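PDB 1ZH8: oxidoreductase from Thermotoga maritima, which probably catalyses the NADP-dependent oxidation or reduction of an alcohol or carbonyl substrate, as a member of the Gfo/Idh/MocA oxidoreductase family. Local coordinates for residues A[39-42]-A[43-46]; A[88-91]-A[92-96]; A[276-280]-A[281-285]; A[306-310]-A[311-315]; A[321-324]-A[325-329]. All coordinates share one frame; numbering follows the deposited sequence.

All five contacts are local, each joining neighbouring residues of a continuous run of chain, and they follow one another in series with none nested or crossing. Contact 1 closes the turn that leads from helix 28-39 into strand 45-51 of the Rossmann domain. Contact 2, in the same domain, links strand 85-88 to helix 95-104 beside the bound NADP. Contact 3 is the hairpin of strands 275-278 and 281-284, at one edge of the large mixed sheet and about 38 Å from contact 2 between centres. Contact 4 then starts helix 313-329, after the loop that leaves helix 290-303, and contact 5 lies further along that same helix, against strand 214-222.

Contact 1: A[39-42]-A[43-46]; sequences KNLS and HLFE
Leu41 and Phe45 are joined twice, by backbone and by side chain, in a tight turn. The carbonyl oxygen of Leu41 takes two amides at once. Leu44 N comes to Leu41 O at 2.9 Å, closing a beta turn with Ser42 and His43 at its corners, and sits 51° out of the carbonyl plane. Phe45 N reaches the same Leu41 O at 3.0 Å, nearly in line with the C=O bond. One oxygen thus helps hold the reversal.

The side chains follow from this backbone. CB of Leu41 lies in the plane of the Phe45 ring, at its edge, 4.0 Å from Phe45 CD2. The imidazole of His43 is swung back over the turn because its CG stands between the backbone N and the carbonyl carbon (chi1 57°). That rotation puts His43 CE1 4.0 Å from CD2 of Leu41, the two side chains crossing at a slant. The imidazole also turns an edge to the backbone, with CE1 of His43 3.8 Å from Asn40 O. Leucine suits position 41, since its CG, anti to the carbonyl carbon (chi1 -61°), lets one branch serve two neighbours: CD2 of Leu41 also lies 4.3 Å from CD1 of Leu44. Polar Ser42 and His43 suit the exposed corner. Lys18 NZ bonds the backbone oxygen of Ser42.

The turn follows helix 28-39 and feeds strand 45-51. Leu41 and Leu44 pack on helix 290-303, through Phe295 and Tyr299 among others, while Phe45 lies on Ile19 and Leu21 of strand 19-24, the neighbouring strand of the Rossmann sheet.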
# COMPACT_ATOMS: atom_id res chain seq x y z
N LYS A 39 19.41 -24.64 -24.45
CA LYS A 39 20.52 -24.64 -25.39
C LYS A 39 21.83 -24.39 -24.66
O LYS A 39 22.90 -24.77 -25.14
CB LYS A 39 20.32 -23.56 -26.45
CG LYS A 39 19.44 -23.94 -27.64
CD LYS A 39 19.41 -22.78 -28.66
CE LYS A 39 18.46 -23.05 -29.84
NZ LYS A 39 18.65 -24.41 -30.45
N ASN A 40 21.75 -23.74 -23.50
CA ASN A 40 22.95 -23.49 -22.70
C ASN A 40 23.26 -24.63 -21.75
O ASN A 40 24.28 -24.62 -21.07
CB ASN A 40 22.82 -22.17 -21.95
CG ASN A 40 23.01 -20.97 -22.86
OD1 ASN A 40 23.42 -21.10 -24.02
ND2 ASN A 40 22.74 -19.79 -22.34
N LEU A 41 22.38 -25.62 -21.71
CA LEU A 41 22.51 -26.76 -20.82
C LEU A 41 22.52 -28.09 -21.57
O LEU A 41 22.02 -29.09 -21.06
CB LEU A 41 21.38 -26.74 -19.78
CG LEU A 41 21.36 -25.50 -18.89
CD1 LEU A 41 20.09 -25.45 -18.06
CD2 LEU A 41 22.58 -25.47 -17.99
N SER A 42 23.11 -28.11 -22.76
CA SER A 42 23.07 -29.34 -23.57
C SER A 42 23.97 -30.44 -23.00
O SER A 42 23.91 -31.58 -23.43
CB SER A 42 23.42 -29.06 -25.03
OG SER A 42 24.64 -28.36 -25.09
N HIS A 43 24.78 -30.10 -22.01
CA HIS A 43 25.54 -31.13 -21.32
C HIS A 43 24.67 -31.88 -20.30
O HIS A 43 25.08 -32.94 -19.81
CB HIS A 43 26.79 -30.53 -20.67
CG HIS A 43 26.50 -29.42 -19.71
ND1 HIS A 43 26.14 -28.16 -20.13
CD2 HIS A 43 26.52 -29.39 -18.36
CE1 HIS A 43 25.94 -27.39 -19.07
NE2 HIS A 43 26.16 -28.12 -17.98
N LEU A 44 23.48 -31.35 -20.01
CA LEU A 44 22.55 -31.95 -19.03
C LEU A 44 21.25 -32.50 -19.64
O LEU A 44 20.66 -33.46 -19.12
CB LEU A 44 22.20 -30.94 -17.93
CG LEU A 44 23.25 -30.15 -17.13
CD1 LEU A 44 22.54 -29.28 -16.09
CD2 LEU A 44 24.25 -31.08 -16.45
N PHE A 45 20.81 -31.87 -20.73
CA PHE A 45 19.54 -32.19 -21.37
C PHE A 45 19.69 -32.49 -22.84
O PHE A 45 20.49 -31.86 -23.54
CB PHE A 45 18.56 -31.02 -21.20
CG PHE A 45 18.20 -30.74 -19.78
CD1 PHE A 45 17.21 -31.48 -19.14
CD2 PHE A 45 18.87 -29.75 -19.06
CE1 PHE A 45 16.89 -31.25 -17.82
CE2 PHE A 45 18.54 -29.49 -17.73
CZ PHE A 45 17.56 -30.24 -17.11
N GLU A 46 18.92 -33.47 -23.31
CA GLU A 46 18.73 -33.66 -24.72
C GLU A 46 17.23 -33.65 -25.03
O GLU A 46 16.44 -34.39 -24.41
CB GLU A 46 19.35 -34.97 -25.20
CG GLU A 46 19.48 -35.05 -26.74
CD GLU A 46 19.71 -36.47 -27.26
OE1 GLU A 46 19.50 -37.44 -26.50
OE2 GLU A 46 20.10 -36.60 -28.44

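Contact 2: A[88-91]-A[92-96]; sequences LTLP and VELNL. With NAP (NADP nicotinamide-adenine-dinucleotide phosphate), chain D.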
# COMPACT_ATOMS: atom_id res chain seq x y z
N LEU A 88 6.31 -29.10 -19.53
CA LEU A 88 4.98 -28.64 -19.92
C LEU A 88 4.93 -27.13 -19.92
O LEU A 88 5.10 -26.49 -18.86
CB LEU A 88 3.90 -29.23 -19.01
CG LEU A 88 4.02 -30.70 -18.60
CD1 LEU A 88 2.97 -31.13 -17.55
CD2 LEU A 88 3.98 -31.60 -19.83
N THR A 89 4.71 -26.56 -21.10
CA THR A 89 4.51 -25.12 -21.24
C THR A 89 3.15 -24.89 -21.88
O THR A 89 3.05 -24.50 -23.05
CB THR A 89 5.63 -24.48 -22.09
OG1 THR A 89 5.95 -25.35 -23.18
CG2 THR A 89 6.89 -24.29 -21.24
N LEU A 90 2.11 -25.14 -21.10
CA LEU A 90 0.75 -25.26 -21.61
C LEU A 90 -0.17 -24.25 -20.97
O LEU A 90 0.22 -23.60 -19.97
CB LEU A 90 0.22 -26.65 -21.26
CG LEU A 90 1.02 -27.77 -21.90
CD1 LEU A 90 0.74 -29.06 -21.18
CD2 LEU A 90 0.65 -27.88 -23.34
N PRO A 91 -1.39 -24.11 -21.53
CA PRO A 91 -2.45 -23.44 -20.80
C PRO A 91 -2.59 -24.10 -19.43
O PRO A 91 -2.65 -25.33 -19.33
CB PRO A 91 -3.70 -23.72 -21.66
CG PRO A 91 -3.17 -23.90 -23.04
CD PRO A 91 -1.83 -24.57 -22.86
N VAL A 92 -2.64 -23.28 -18.39
CA VAL A 92 -2.62 -23.78 -17.03
C VAL A 92 -3.73 -24.83 -16.73
O VAL A 92 -3.53 -25.74 -15.90
CB VAL A 92 -2.58 -22.58 -16.04
CG1 VAL A 92 -3.77 -21.66 -16.25
CG2 VAL A 92 -2.52 -23.03 -14.62
N GLU A 93 -4.86 -24.76 -17.44
CA GLU A 93 -5.94 -25.77 -17.29
C GLU A 93 -5.46 -27.20 -17.52
O GLU A 93 -6.10 -28.16 -17.05
CB GLU A 93 -7.15 -25.46 -18.21
CG GLU A 93 -6.87 -25.68 -19.69
CD GLU A 93 -7.90 -25.03 -20.61
OE1 GLU A 93 -8.97 -25.63 -20.85
OE2 GLU A 93 -7.62 -23.92 -21.12
N LEU A 94 -4.33 -27.35 -18.22
CA LEU A 94 -3.80 -28.66 -18.59
C LEU A 94 -2.78 -29.24 -17.62
O LEU A 94 -2.52 -30.44 -17.68
CB LEU A 94 -3.21 -28.65 -20.01
CG LEU A 94 -4.15 -28.24 -21.16
CD1 LEU A 94 -3.37 -28.19 -22.46
CD2 LEU A 94 -5.42 -29.14 -21.27
N ASN A 95 -2.19 -28.42 -16.74
CA ASN A 95 -1.17 -28.91 -15.80
C ASN A 95 -1.59 -30.20 -15.10
O ASN A 95 -0.94 -31.24 -15.30
CB ASN A 95 -0.77 -27.85 -14.77
CG ASN A 95 -0.14 -26.61 -15.41
OD1 ASN A 95 0.03 -26.55 -16.63
ND2 ASN A 95 0.20 -25.61 -14.59
N LEU A 96 -2.67 -30.14 -14.31
CA LEU A 96 -3.11 -31.31 -13.54
C LEU A 96 -3.22 -32.59 -14.40
O LEU A 96 -2.47 -33.54 -14.18
CB LEU A 96 -4.39 -31.05 -12.72
CG LEU A 96 -5.02 -32.30 -12.05
CD1 LEU A 96 -4.10 -32.94 -11.03
CD2 LEU A 96 -6.38 -31.99 -11.41
PA NAP D . 1.15 -20.01 -25.31
O1A NAP D . 2.00 -19.22 -26.23
O2A NAP D . -0.28 -19.96 -25.65
O5B NAP D . 1.73 -21.51 -25.24
C5B NAP D . 0.86 -22.59 -25.01
C4B NAP D . 1.23 -23.69 -25.99
O4B NAP D . 0.55 -24.89 -25.66
C3B NAP D . 0.83 -23.35 -27.42
O3B NAP D . 1.83 -23.88 -28.23
C2B NAP D . -0.47 -24.13 -27.57
O2B NAP D . -1.07 -24.43 -28.82
C1B NAP D . -0.09 -25.39 -26.83
N9A NAP D . -1.27 -26.18 -26.49
C8A NAP D . -2.54 -25.72 -26.19
N7A NAP D . -3.32 -26.79 -25.92
C5A NAP D . -2.57 -27.92 -26.05
C6A NAP D . -2.84 -29.27 -25.91
N6A NAP D . -4.06 -29.68 -25.59
N1A NAP D . -1.85 -30.20 -26.09
C2A NAP D . -0.59 -29.79 -26.44
N3A NAP D . -0.31 -28.45 -26.59
C4A NAP D . -1.28 -27.54 -26.40
O3 NAP D . 1.32 -19.44 -23.83
PN NAP D . 2.73 -19.31 -23.07
O1N NAP D . 3.86 -20.03 -23.73
O2N NAP D . 2.76 -17.88 -22.77
O5D NAP D . 2.50 -20.06 -21.66
C5D NAP D . 2.59 -21.47 -21.49
C4D NAP D . 2.95 -21.76 -20.04
O4D NAP D . 4.16 -21.08 -19.72
C3D NAP D . 1.88 -21.22 -19.08
O3D NAP D . 1.64 -22.12 -18.03
C2D NAP D . 2.47 -19.94 -18.52
O2D NAP D . 2.01 -19.66 -17.21
C1D NAP D . 3.96 -20.24 -18.59
N1N NAP D . 4.73 -19.00 -18.70
C2N NAP D . 5.66 -18.74 -17.73
C3N NAP D . 6.42 -17.57 -17.77
C7N NAP D . 7.59 -17.38 -16.84
O7N NAP D . 8.28 -16.15 -16.93
N7N NAP D . 7.97 -18.34 -15.98
C4N NAP D . 6.22 -16.66 -18.83
C5N NAP D . 5.27 -16.95 -19.82
C6N NAP D . 4.53 -18.13 -19.74
P2B NAP D . -0.52 -24.41 -30.33
O1X NAP D . 0.17 -25.71 -30.68
O2X NAP D . 0.47 -23.29 -30.54
O3X NAP D . -1.76 -24.23 -31.17
O HOH W 1 2.20 -25.50 -18.18
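Leu90, Pro91 and Leu94 pack together round a turn and present one apolar surface to NADP. Among the apolar contacts, CD1 of Leu94 lies 4.0 Å from CD of Pro91 and also meets CB of Leu90, whose side chain it crosses at about a right angle. The adenine lays one face over all three residues. Leu90 CD2 is 3.4 Å from NADP N3A, Pro91 CD is 3.6 Å from C8A, and Leu94 CD1 is 3.5 Å from N6A. With its CG anti to the carbonyl carbon (chi1 -58°), Leu94 carries CD1 to the adenine. The compact, rigid proline ring and the branched leucines suit this broad, uncharged face. Were Pro91 an alanine, the surface beneath C8A would probably open into a gap, and the backbone would be freer to turn away from the cofactor.

Of the hydrogen bonds, the one that closes the turn runs from Leu94 N to Pro91 O at 2.9 Å, almost straight at the hydrogen (164°). The ribose hydroxyl O3D of NADP donates to Leu90 O at 2.8 Å. A water accepts from Leu90 N and probably donates to Asn95 OD1.

As for charge, Glu93 directs OE1 to Lys190 in a salt bridge.

The run joins strand 85-88 to helix 95-104, a beta-alpha loop at the C-terminal end of a Rossmann strand, where these folds bind the dinucleotide. Asn95 ND2 bonds Ile115 O, and Leu96 packs on helix 119-131.

Contact 3: A[276-280]-A[281-285]; sequences IVLNE and EEMKV
The Glu281 carboxylate is the flat side-chain group that meets the other strand, and it does so with an oxygen: OE1 lies 4.1 Å from CD2 of Leu278. The two side chains run side by side and point the same way. Across the sheet, Glu282 and Val277 form the other matched pair, with CG of Glu282 3.7 Å from CG2 of Val277, the carboxylate itself lying farther along the extended chain. No aromatic ring takes part.

The backbone is a two-residue beta hairpin. Leu278 N donates to Glu281 O at 2.8 Å and Glu281 N returns to Leu278 O at 2.9 Å. Ile276 and Met283 form the next hydrogen-bonded pair, with Met283 N 2.8 Å from Ile276 O and a bond nearly along the C=O axis. Between them Val277 and Glu282 make a non-hydrogen-bonded pair. The reversal is a type II' turn. Asn279 takes its first corner with a positive phi of 60°, which asparagine tolerates better than most residues, and its OD1 accepts from Lys268 N.

Met283 is modelled as selenomethionine, and its chain bends at chi2 and chi3 so that the methyl folds back over the strand: CE comes 3.3 Å from CB of Leu278 and also lies near Ile276. Farther on, Val285 CG2 touches Ile276 CG1 at 3.8 Å.

Chemically, the face of Ile276, Leu278 and Met283 is mainly apolar, Ile276 and Met283 packing on Leu154 of helix 146-156, with Glu281 at its exposed end beside Leu278. Val277 and Glu282 take the other face, so the exposed glutamates Glu280, Glu281 and Glu282 are spread over the turn and both faces.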
# COMPACT_ATOMS: atom_id res chain seq x y z
N ILE A 276 20.74 -3.88 -5.68
CA ILE A 276 20.08 -3.61 -4.42
C ILE A 276 20.74 -2.35 -3.87
O ILE A 276 21.96 -2.19 -3.98
CB ILE A 276 20.26 -4.77 -3.42
CG1 ILE A 276 19.92 -6.12 -4.06
CG2 ILE A 276 19.42 -4.53 -2.15
CD1 ILE A 276 18.47 -6.43 -4.13
N VAL A 277 19.93 -1.46 -3.32
CA VAL A 277 20.43 -0.29 -2.64
C VAL A 277 20.10 -0.43 -1.15
O VAL A 277 18.95 -0.64 -0.78
CB VAL A 277 19.86 1.00 -3.26
CG1 VAL A 277 20.28 2.22 -2.45
CG2 VAL A 277 20.30 1.13 -4.73
N LEU A 278 21.15 -0.37 -0.32
CA LEU A 278 21.04 -0.51 1.13
C LEU A 278 21.34 0.83 1.74
O LEU A 278 22.50 1.22 1.82
CB LEU A 278 22.03 -1.56 1.66
CG LEU A 278 22.12 -1.78 3.18
CD1 LEU A 278 20.84 -2.44 3.76
CD2 LEU A 278 23.34 -2.62 3.51
N ASN A 279 20.30 1.54 2.15
CA ASN A 279 20.43 2.92 2.59
C ASN A 279 21.00 3.73 1.43
O ASN A 279 20.31 3.92 0.44
CB ASN A 279 21.26 3.01 3.88
CG ASN A 279 20.66 2.15 5.00
OD1 ASN A 279 19.50 2.31 5.35
ND2 ASN A 279 21.45 1.22 5.52
N GLU A 280 22.25 4.14 1.54
CA GLU A 280 22.87 4.95 0.50
C GLU A 280 23.76 4.11 -0.44
O GLU A 280 24.23 4.62 -1.48
CB GLU A 280 23.67 6.09 1.14
CG GLU A 280 22.80 7.24 1.71
CD GLU A 280 22.12 6.90 3.04
OE1 GLU A 280 22.76 7.08 4.11
OE2 GLU A 280 20.94 6.48 3.02
N GLU A 281 23.94 2.83 -0.09
CA GLU A 281 24.94 1.97 -0.73
C GLU A 281 24.39 1.11 -1.85
O GLU A 281 23.50 0.28 -1.63
CB GLU A 281 25.62 1.08 0.31
CG GLU A 281 26.72 0.20 -0.26
CD GLU A 281 27.24 -0.85 0.71
OE1 GLU A 281 26.66 -1.02 1.80
OE2 GLU A 281 28.23 -1.52 0.37
N GLU A 282 24.93 1.28 -3.05
CA GLU A 282 24.54 0.44 -4.17
C GLU A 282 25.35 -0.84 -4.22
O GLU A 282 26.57 -0.82 -4.01
CB GLU A 282 24.73 1.18 -5.49
CG GLU A 282 23.68 2.21 -5.81
CD GLU A 282 23.90 2.84 -7.17
OE1 GLU A 282 24.35 2.14 -8.12
OE2 GLU A 282 23.62 4.06 -7.28
N MSE A 283 24.68 -1.95 -4.50
CA MSE A 283 25.34 -3.21 -4.82
C MSE A 283 24.74 -3.77 -6.10
O MSE A 283 23.55 -4.14 -6.13
CB MSE A 283 25.20 -4.23 -3.68
CG MSE A 283 25.84 -3.83 -2.35
SE MSE A 283 24.75 -4.47 -0.83
CE MSE A 283 23.31 -3.22 -0.93
N LYS A 284 25.54 -3.82 -7.16
CA LYS A 284 25.09 -4.42 -8.42
C LYS A 284 24.90 -5.91 -8.23
O LYS A 284 25.72 -6.56 -7.60
CB LYS A 284 26.04 -4.11 -9.58
CG LYS A 284 25.97 -2.64 -10.05
CD LYS A 284 27.03 -2.31 -11.12
N VAL A 285 23.79 -6.43 -8.72
CA VAL A 285 23.56 -7.86 -8.72
C VAL A 285 24.02 -8.43 -10.07
O VAL A 285 23.49 -8.03 -11.10
CB VAL A 285 22.07 -8.20 -8.48
CG1 VAL A 285 21.88 -9.69 -8.44
CG2 VAL A 285 21.59 -7.59 -7.18

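Contact 4: A[306-310]-A[311-315]; sequences KPNDL and GSPVQ
Asn308 and Gly311 hold the tight half of this turn. The Asn308 side chain, its CG swung anti to the backbone N (chi1 -164°), reaches forward so that OD1 accepts a weak hydrogen bond from Gly311 N at 3.2 Å. Glycine suits position Gly311, because a beta carbon there would fall about 3.0 Å from OD1 of Asn308. Two carbonyls close on Ser312: its CB lies 3.1 Å from Asn308 O and 3.3 Å from Asp309 O. A leucine in place of Asn308 would probably leave Gly311 N without this weak acceptor and set the turn freer to flex.

Ser312 is the N-cap of helix 313-329. Its OG accepts from Gln315 N at 3.1 Å, a nearly straight bond (161°), and proline follows it at the first helical turn, where the missing amide hydrogen costs nothing.

The solvent side is looser. The bond from CA to CB of exposed Asp309 heads away from 311-315, though its carbonyl O still touches Gln315 CG at 3.3 Å.

The turn links helix 290-303 to helix 313-329. Asn308 touches Tyr137 of strand 136-139, Pro313 lies on helix 119-131, and Gln315 OE1 bonds Arg208 NH2.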
# COMPACT_ATOMS: atom_id res chain seq x y z
N LYS A 306 19.19 -34.17 -5.21
CA LYS A 306 19.00 -32.93 -4.45
C LYS A 306 17.53 -32.82 -4.04
O LYS A 306 16.64 -33.09 -4.85
CB LYS A 306 19.43 -31.71 -5.27
CG LYS A 306 19.34 -30.38 -4.53
CD LYS A 306 19.89 -29.21 -5.36
CE LYS A 306 19.64 -27.86 -4.69
NZ LYS A 306 18.19 -27.54 -4.55
N PRO A 307 17.27 -32.49 -2.76
CA PRO A 307 15.90 -32.21 -2.32
C PRO A 307 15.23 -31.14 -3.17
O PRO A 307 15.89 -30.21 -3.65
CB PRO A 307 16.09 -31.70 -0.89
CG PRO A 307 17.33 -32.32 -0.43
CD PRO A 307 18.22 -32.41 -1.65
N ASN A 308 13.91 -31.28 -3.34
CA ASN A 308 13.13 -30.36 -4.16
C ASN A 308 12.53 -29.18 -3.37
O ASN A 308 11.32 -29.12 -3.15
CB ASN A 308 12.05 -31.13 -4.94
CG ASN A 308 11.46 -30.32 -6.08
OD1 ASN A 308 12.02 -29.29 -6.46
ND2 ASN A 308 10.34 -30.77 -6.63
N ASP A 309 13.37 -28.23 -2.96
CA ASP A 309 12.89 -27.06 -2.22
C ASP A 309 12.24 -26.03 -3.14
O ASP A 309 11.15 -25.54 -2.84
CB ASP A 309 14.02 -26.35 -1.47
CG ASP A 309 14.67 -27.24 -0.43
OD1 ASP A 309 14.29 -28.43 -0.33
OD2 ASP A 309 15.56 -26.73 0.29
N LEU A 310 12.91 -25.71 -4.24
CA LEU A 310 12.60 -24.55 -5.02
C LEU A 310 11.64 -24.84 -6.15
O LEU A 310 10.96 -23.93 -6.60
CB LEU A 310 13.88 -23.95 -5.59
CG LEU A 310 15.03 -23.64 -4.62
CD1 LEU A 310 16.16 -22.88 -5.32
CD2 LEU A 310 14.54 -22.85 -3.41
N GLY A 311 11.57 -26.09 -6.61
CA GLY A 311 10.58 -26.50 -7.60
C GLY A 311 9.41 -27.20 -6.95
O GLY A 311 8.49 -27.63 -7.63
N SER A 312 9.47 -27.35 -5.64
CA SER A 312 8.41 -27.95 -4.83
C SER A 312 6.96 -27.55 -5.18
O SER A 312 6.60 -26.37 -5.15
CB SER A 312 8.67 -27.60 -3.37
OG SER A 312 7.46 -27.59 -2.64
N PRO A 313 6.12 -28.53 -5.53
CA PRO A 313 4.69 -28.25 -5.74
C PRO A 313 4.02 -27.51 -4.57
O PRO A 313 3.19 -26.63 -4.80
CB PRO A 313 4.09 -29.66 -5.92
CG PRO A 313 5.20 -30.45 -6.53
CD PRO A 313 6.45 -29.94 -5.82
N VAL A 314 4.38 -27.86 -3.33
CA VAL A 314 3.85 -27.23 -2.12
C VAL A 314 4.15 -25.73 -2.12
O VAL A 314 3.29 -24.92 -1.78
CB VAL A 314 4.42 -27.94 -0.84
CG1 VAL A 314 4.04 -27.22 0.45
CG2 VAL A 314 3.93 -29.38 -0.76
N GLN A 315 5.36 -25.37 -2.53
CA GLN A 315 5.76 -23.95 -2.62
C GLN A 315 4.89 -23.20 -3.61
O GLN A 315 4.47 -22.06 -3.36
CB GLN A 315 7.23 -23.81 -3.03
CG GLN A 315 8.25 -24.19 -1.95
CD GLN A 315 8.17 -23.26 -0.76
OE1 GLN A 315 8.24 -22.03 -0.92
NE2 GLN A 315 7.97 -23.83 0.43

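Contact 5: A[321-324]-A[325-329]; sequences AFIE and ACVRS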
# COMPACT_ATOMS: atom_id res chain seq x y z
N ALA A 321 -2.12 -19.71 -3.51
CA ALA A 321 -2.97 -19.38 -2.35
C ALA A 321 -2.96 -17.89 -1.95
O ALA A 321 -4.02 -17.32 -1.66
CB ALA A 321 -2.60 -20.25 -1.15
N PHE A 322 -1.78 -17.27 -1.94
CA PHE A 322 -1.68 -15.84 -1.69
C PHE A 322 -2.56 -15.06 -2.68
O PHE A 322 -3.38 -14.23 -2.27
CB PHE A 322 -0.22 -15.35 -1.76
CG PHE A 322 -0.08 -13.85 -1.71
CD1 PHE A 322 0.01 -13.18 -0.49
CD2 PHE A 322 -0.06 -13.10 -2.88
CE1 PHE A 322 0.14 -11.79 -0.43
CE2 PHE A 322 0.06 -11.71 -2.85
CZ PHE A 322 0.16 -11.05 -1.61
N ILE A 323 -2.39 -15.33 -3.98
CA ILE A 323 -3.17 -14.63 -5.00
C ILE A 323 -4.65 -14.98 -4.91
O ILE A 323 -5.50 -14.08 -4.90
CB ILE A 323 -2.64 -14.89 -6.42
CG1 ILE A 323 -1.19 -14.39 -6.55
CG2 ILE A 323 -3.52 -14.21 -7.46
CD1 ILE A 323 -1.05 -12.93 -6.33
N GLU A 324 -4.97 -16.26 -4.80
CA GLU A 324 -6.38 -16.64 -4.69
C GLU A 324 -7.07 -15.94 -3.48
O GLU A 324 -8.20 -15.50 -3.59
CB GLU A 324 -6.56 -18.15 -4.65
CG GLU A 324 -8.03 -18.59 -4.65
CD GLU A 324 -8.23 -20.06 -4.99
OE1 GLU A 324 -7.36 -20.67 -5.68
OE2 GLU A 324 -9.27 -20.60 -4.58
N ALA A 325 -6.36 -15.82 -2.36
CA ALA A 325 -6.88 -15.08 -1.21
C ALA A 325 -7.19 -13.61 -1.53
O ALA A 325 -8.28 -13.13 -1.21
CB ALA A 325 -5.93 -15.17 -0.03
N CYS A 326 -6.25 -12.91 -2.16
CA CYS A 326 -6.45 -11.55 -2.65
C CYS A 326 -7.64 -11.37 -3.57
O CYS A 326 -8.40 -10.42 -3.43
CB CYS A 326 -5.22 -11.09 -3.41
SG CYS A 326 -3.79 -10.83 -2.37
N VAL A 327 -7.80 -12.28 -4.52
CA VAL A 327 -8.90 -12.24 -5.49
C VAL A 327 -10.23 -12.32 -4.79
O VAL A 327 -11.16 -11.58 -5.13
CB VAL A 327 -8.78 -13.38 -6.55
CG1 VAL A 327 -10.07 -13.54 -7.35
CG2 VAL A 327 -7.64 -13.09 -7.50
N ARG A 328 -10.33 -13.18 -3.79
CA ARG A 328 -11.61 -13.34 -3.12
C ARG A 328 -11.84 -12.46 -1.89
O ARG A 328 -12.97 -12.37 -1.40
CB ARG A 328 -11.93 -14.82 -2.89
CG ARG A 328 -11.18 -15.51 -1.77
CD ARG A 328 -11.26 -17.02 -2.01
NE ARG A 328 -11.40 -17.77 -0.76
CZ ARG A 328 -11.29 -19.10 -0.66
NH1 ARG A 328 -11.02 -19.85 -1.74
NH2 ARG A 328 -11.43 -19.67 0.53
N SER A 329 -10.78 -11.77 -1.44
CA SER A 329 -10.89 -10.90 -0.26
C SER A 329 -11.98 -9.84 -0.35
O SER A 329 -12.71 -9.64 0.62
CB SER A 329 -9.56 -10.21 0.06
OG SER A 329 -9.77 -9.17 1.03
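A sulfur-aromatic contact and a salt bridge, each spanning one turn of helix 313-329, join residues four apart. Cys326 sets its sulfur over one face of the Phe322 ring, SG being 4.2 Å from the centroid and 22° off the ring normal. Phe322 reaches that place with CG anti to the backbone N (chi1 171°). On another flank of the helix, Glu324 OE2 meets Arg328 NH1 at 3.4 Å, a long salt bridge in which the oxygen comes at the guanidinium edge while the two flat groups are turned 54° apart.

Backbone bonds of the alpha-helical i to i+4 kind run beneath these pairs: Ala325 N to Ala321 O at 2.9 Å, and Val327 N to Ile323 O also at 2.9 Å. In the fold, this helix lies against strand 214-222 of the large mixed sheet. Small Ala325 suits the close approach to Ile217 there, and Phe322 packs on the same strand while meeting the ring of Phe238 edge-to-face.

Ile323, buried beside Ser197 of helix 195-211, sets CG2 4.3 Å from Val327 CG2. Glu324 OE1 accepts from Val119 N, at the start of helix 119-131, whose positive end would probably favour the charged carboxylate, while exposed Arg328 rests on Leu339.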